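Local coordinates for resiniferatoxin-binding, phosphotriesterase-related protein (Rhodobacter sphaeroides 2.4.1, PDB 3K2G) that binds two zinc ions in a TIM barrel of the phosphotriesterase family and probably hydrolyses phosphoric diesters, at residues B[23-28]-B[347-352]; B[190-195]-B[222-227]. All blocks are in the same frame, centred on the assembly; numbering follows the deposited sequence.

Contact 1 (B[23-28]-B[347-352]); sequences IPSSAL and NPRRVF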
# COMPACT_ATOMS: atom_id res chain seq x y z
N ILE B 23 -18.41 -42.86 2.27
CA ILE B 23 -17.71 -42.97 1.00
C ILE B 23 -16.22 -42.75 1.29
O ILE B 23 -15.87 -42.06 2.25
CB ILE B 23 -18.16 -41.88 -0.01
CG1 ILE B 23 -17.87 -40.50 0.57
CG2 ILE B 23 -19.63 -42.05 -0.33
CD1 ILE B 23 -18.01 -39.36 -0.44
N PRO B 24 -15.33 -43.37 0.51
CA PRO B 24 -13.91 -43.13 0.79
C PRO B 24 -13.61 -41.65 0.49
O PRO B 24 -14.18 -41.09 -0.45
CB PRO B 24 -13.20 -44.09 -0.16
CG PRO B 24 -14.21 -44.34 -1.26
CD PRO B 24 -15.50 -44.42 -0.50
N SER B 25 -12.74 -41.03 1.28
CA SER B 25 -12.44 -39.61 1.08
C SER B 25 -11.93 -39.33 -0.33
O SER B 25 -12.08 -38.21 -0.83
CB SER B 25 -11.41 -39.11 2.11
OG SER B 25 -10.15 -39.72 1.92
N SER B 26 -11.35 -40.35 -0.95
CA SER B 26 -10.82 -40.22 -2.30
C SER B 26 -11.94 -40.07 -3.33
O SER B 26 -11.69 -39.65 -4.46
CB SER B 26 -9.98 -41.46 -2.65
OG SER B 26 -10.77 -42.64 -2.58
N ALA B 27 -13.16 -40.41 -2.93
CA ALA B 27 -14.31 -40.32 -3.82
C ALA B 27 -15.01 -38.96 -3.77
O ALA B 27 -15.94 -38.71 -4.54
CB ALA B 27 -15.30 -41.43 -3.51
N LEU B 28 -14.57 -38.09 -2.86
CA LEU B 28 -15.19 -36.77 -2.74
C LEU B 28 -15.03 -36.00 -4.04
O LEU B 28 -15.99 -35.47 -4.58
CB LEU B 28 -14.55 -35.99 -1.58
CG LEU B 28 -15.30 -34.72 -1.17
CD1 LEU B 28 -16.68 -35.09 -0.61
CD2 LEU B 28 -14.49 -33.97 -0.12
N ASN B 347 -7.86 -29.84 -1.15
CA ASN B 347 -8.21 -29.15 0.09
C ASN B 347 -9.53 -29.64 0.68
O ASN B 347 -9.61 -29.87 1.88
CB ASN B 347 -8.22 -27.64 -0.12
CG ASN B 347 -6.81 -27.07 -0.24
OD1 ASN B 347 -5.83 -27.80 -0.07
ND2 ASN B 347 -6.71 -25.78 -0.52
N PRO B 348 -10.57 -29.80 -0.15
CA PRO B 348 -11.83 -30.29 0.42
C PRO B 348 -11.61 -31.63 1.11
O PRO B 348 -12.14 -31.88 2.20
CB PRO B 348 -12.73 -30.41 -0.81
CG PRO B 348 -12.31 -29.20 -1.61
CD PRO B 348 -10.79 -29.28 -1.52
N ARG B 349 -10.83 -32.50 0.48
CA ARG B 349 -10.52 -33.81 1.06
C ARG B 349 -9.78 -33.60 2.38
O ARG B 349 -10.04 -34.28 3.37
CB ARG B 349 -9.67 -34.64 0.09
CG ARG B 349 -9.50 -36.10 0.50
CD ARG B 349 -8.64 -36.86 -0.50
NE ARG B 349 -8.47 -38.26 -0.13
CZ ARG B 349 -7.69 -39.12 -0.79
NH1 ARG B 349 -7.01 -38.72 -1.85
NH2 ARG B 349 -7.59 -40.37 -0.38
N ARG B 350 -8.84 -32.65 2.38
CA ARG B 350 -8.08 -32.35 3.59
C ARG B 350 -9.00 -31.97 4.75
O ARG B 350 -8.70 -32.25 5.90
CB ARG B 350 -7.09 -31.20 3.34
CG ARG B 350 -5.89 -31.56 2.48
CD ARG B 350 -4.93 -30.39 2.36
NE ARG B 350 -3.62 -30.81 1.88
CZ ARG B 350 -3.12 -30.49 0.69
NH1 ARG B 350 -3.82 -29.75 -0.16
NH2 ARG B 350 -1.91 -30.92 0.34
N VAL B 351 -10.11 -31.31 4.44
CA VAL B 351 -11.04 -30.92 5.48
C VAL B 351 -11.56 -32.15 6.23
O VAL B 351 -11.67 -32.14 7.46
CB VAL B 351 -12.26 -30.16 4.90
CG1 VAL B 351 -13.29 -29.89 6.00
CG2 VAL B 351 -11.79 -28.85 4.27
N PHE B 352 -11.86 -33.20 5.48
CA PHE B 352 -12.42 -34.43 6.03
C PHE B 352 -11.41 -35.53 6.33
O PHE B 352 -11.75 -36.50 7.01
CB PHE B 352 -13.44 -34.99 5.05
CG PHE B 352 -14.62 -34.09 4.82
CD1 PHE B 352 -15.70 -34.11 5.69
CD2 PHE B 352 -14.66 -33.26 3.70
CE1 PHE B 352 -16.81 -33.30 5.47
CE2 PHE B 352 -15.77 -32.44 3.47
CZ PHE B 352 -16.85 -32.47 4.35

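Contact 2 (B[190-195]-B[222-227]); sequences KSLRGA and DLVEEE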
# COMPACT_ATOMS: atom_id res chain seq x y z
N LYS B 190 -22.33 -20.25 23.55
CA LYS B 190 -22.73 -21.54 24.10
C LYS B 190 -22.88 -22.52 22.95
O LYS B 190 -22.45 -23.67 23.03
CB LYS B 190 -24.07 -21.43 24.83
CG LYS B 190 -24.53 -22.73 25.48
CD LYS B 190 -25.95 -22.61 26.01
CE LYS B 190 -26.94 -22.40 24.87
NZ LYS B 190 -28.32 -22.13 25.36
N SER B 191 -23.50 -22.05 21.87
CA SER B 191 -23.70 -22.87 20.69
C SER B 191 -22.36 -23.35 20.14
O SER B 191 -22.18 -24.53 19.86
CB SER B 191 -24.43 -22.05 19.62
OG SER B 191 -24.46 -22.74 18.39
N LEU B 192 -21.42 -22.42 20.00
CA LEU B 192 -20.09 -22.74 19.48
C LEU B 192 -19.31 -23.69 20.40
O LEU B 192 -18.59 -24.56 19.92
CB LEU B 192 -19.28 -21.47 19.25
CG LEU B 192 -17.90 -21.69 18.62
CD1 LEU B 192 -18.05 -22.41 17.29
CD2 LEU B 192 -17.19 -20.35 18.42
N ARG B 193 -19.45 -23.50 21.71
CA ARG B 193 -18.77 -24.37 22.66
C ARG B 193 -19.30 -25.79 22.55
O ARG B 193 -18.54 -26.76 22.58
CB ARG B 193 -18.95 -23.85 24.09
CG ARG B 193 -18.21 -22.55 24.39
CD ARG B 193 -18.31 -22.17 25.86
NE ARG B 193 -17.56 -20.96 26.19
CZ ARG B 193 -16.23 -20.88 26.17
NH1 ARG B 193 -15.49 -21.92 25.83
NH2 ARG B 193 -15.63 -19.73 26.48
N GLY B 194 -20.62 -25.92 22.40
CA GLY B 194 -21.22 -27.23 22.27
C GLY B 194 -20.77 -27.89 20.97
O GLY B 194 -20.55 -29.10 20.90
N ALA B 195 -20.62 -27.07 19.93
CA ALA B 195 -20.18 -27.58 18.64
C ALA B 195 -18.73 -28.07 18.73
O ALA B 195 -18.39 -29.12 18.19
CB ALA B 195 -20.31 -26.50 17.57
N ASP B 222 -9.87 -19.11 19.34
CA ASP B 222 -9.44 -19.19 20.73
C ASP B 222 -10.42 -20.08 21.50
O ASP B 222 -10.02 -20.91 22.32
CB ASP B 222 -9.41 -17.80 21.38
CG ASP B 222 -8.18 -16.98 21.00
OD1 ASP B 222 -7.32 -17.48 20.25
OD2 ASP B 222 -8.09 -15.82 21.46
N LEU B 223 -11.71 -19.90 21.22
CA LEU B 223 -12.74 -20.68 21.89
C LEU B 223 -12.71 -22.15 21.45
O LEU B 223 -12.78 -23.06 22.27
CB LEU B 223 -14.11 -20.06 21.62
CG LEU B 223 -15.32 -20.76 22.25
CD1 LEU B 223 -16.47 -19.78 22.38
CD2 LEU B 223 -15.72 -21.95 21.39
N VAL B 224 -12.62 -22.37 20.14
CA VAL B 224 -12.56 -23.73 19.64
C VAL B 224 -11.34 -24.43 20.22
O VAL B 224 -11.38 -25.62 20.54
CB VAL B 224 -12.49 -23.74 18.10
CG1 VAL B 224 -12.11 -25.11 17.60
CG2 VAL B 224 -13.83 -23.32 17.53
N GLU B 225 -10.26 -23.68 20.39
CA GLU B 225 -9.02 -24.21 20.92
C GLU B 225 -9.13 -24.60 22.40
O GLU B 225 -8.75 -25.71 22.78
CB GLU B 225 -7.91 -23.18 20.72
CG GLU B 225 -6.53 -23.63 21.13
CD GLU B 225 -5.46 -22.64 20.70
OE1 GLU B 225 -5.48 -21.49 21.18
OE2 GLU B 225 -4.62 -23.02 19.87
N GLU B 226 -9.66 -23.70 23.22
CA GLU B 226 -9.78 -23.98 24.64
C GLU B 226 -10.80 -25.07 24.95
O GLU B 226 -10.86 -25.57 26.07
CB GLU B 226 -10.12 -22.71 25.44
CG GLU B 226 -11.46 -22.07 25.14
CD GLU B 226 -11.68 -20.79 25.93
OE1 GLU B 226 -10.88 -19.84 25.76
OE2 GLU B 226 -12.63 -20.74 26.73
N GLU B 227 -11.61 -25.44 23.96
CA GLU B 227 -12.59 -26.50 24.15
C GLU B 227 -11.96 -27.81 23.71
O GLU B 227 -12.62 -28.86 23.72
CB GLU B 227 -13.86 -26.23 23.35
CG GLU B 227 -14.81 -25.22 23.97
CD GLU B 227 -15.32 -25.63 25.35
OE1 GLU B 227 -15.29 -26.84 25.68
OE2 GLU B 227 -15.75 -24.74 26.10

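Contact 1 (B[23-28]-B[347-352])
Ser25 OG is held by Arg349 NE across a 3.0 Å hydrogen bond that is fairly straight (163° at the hydrogen) and bonds as well to Asp353, the residue just after 347-352. The contact fastens the end of the N-terminal β-hairpin, strands 15-18 and 21-24, to the last helix of the TIM barrel, 337-352. Ser25, with OG set between its own N and carbonyl carbon (chi1 67°), directs the hydroxyl at the arginine. A small hydroxyl suits this spot, since it can serve donor and acceptor within one short reach.

Arg349 runs out extended from CG to NE, laying its guanidinium flat beside the turn: Ser25 OG sits at the edge, in plane, while Ser26 CA lies 3.6 Å above the plane, over its centre. The methylenes of Arg349 pass Ser25, Arg349 CG lying 3.6 Å from Ser25 O.

Deeper in, Leu28 supplies the apolar half. Its CD2 methyl touches both Pro348 and the ring of Phe352, the side chains of Leu28 and Phe352 crossing at about a right angle; Ile16 of the hairpin touches both. Leu28 CD2 packs 4.0 Å from Pro348 CB and 3.9 Å from Phe352 CD2.

Contact 2 (B[190-195]-B[222-227])
Arg193 forms salt bridges with consecutive glutamates, Glu226 and Glu227. Arg193 NH1 donates to Glu227 OE2 at 2.8 Å, using that oxygen's anti lone pair, though tilted somewhat from the guanidinium plane. Arg193 NH1 and NH2 also converge end-on on Glu226 OE2, each at 3.2 Å; it lies close to the guanidinium plane, but both nitrogens approach it from one face of its carboxylate. Glu189, one turn earlier, takes Arg193 NE, and Arg197 pairs with Glu227 OE1, so the network extends along helix 186-202. The arginine would be expected to favour the ionised state of both glutamates.

Glu227 is bent at chi2 (-60°), bringing its carboxylate back to the arginine, whereas Glu226 reaches it with a chain extended beyond CG. The long arginine suits its place because its planar head can bond at the edge while resting a face on hydrocarbon: Leu223 CD1 stands 3.9 Å above the guanidinium, over its centre.

Leu223 turns its other branch inward, CD2 meeting Leu192 CG at 3.5 Å as the two side chains interleave, pointing opposite ways. Val224 CG2 adds a looser touch on Leu192 CD1. On the barrel side, Leu192 rests on Ile178 and Val208, and Val224 on Leu206. The axes of helix segments 190-195 and 222-226 cross at -43° and approach to 9.4 Å, as neighbouring outer helices over the parallel strands of a (βα)8 barrel.

Both contacts lie on one TIM barrel but well apart: their centres are about 25 Å apart and their nearest atoms about 12 Å, without touching. Contact 1 joins residues far apart in sequence, whereas contact 2 pairs two outer helices with strand 206-208 between them in the chain. Neither supplies a zinc ligand. The side chain of Phe352 in contact 1 is about 10 Å from that of His34, and that of Leu192 in contact 2 about 9 Å from that of His209 and about 12 Å from a bound zinc ion. Glu177, which coordinates both zinc ions, lies about 12 Å from Phe352 and about 10 Å from Leu192, side chain to side chain.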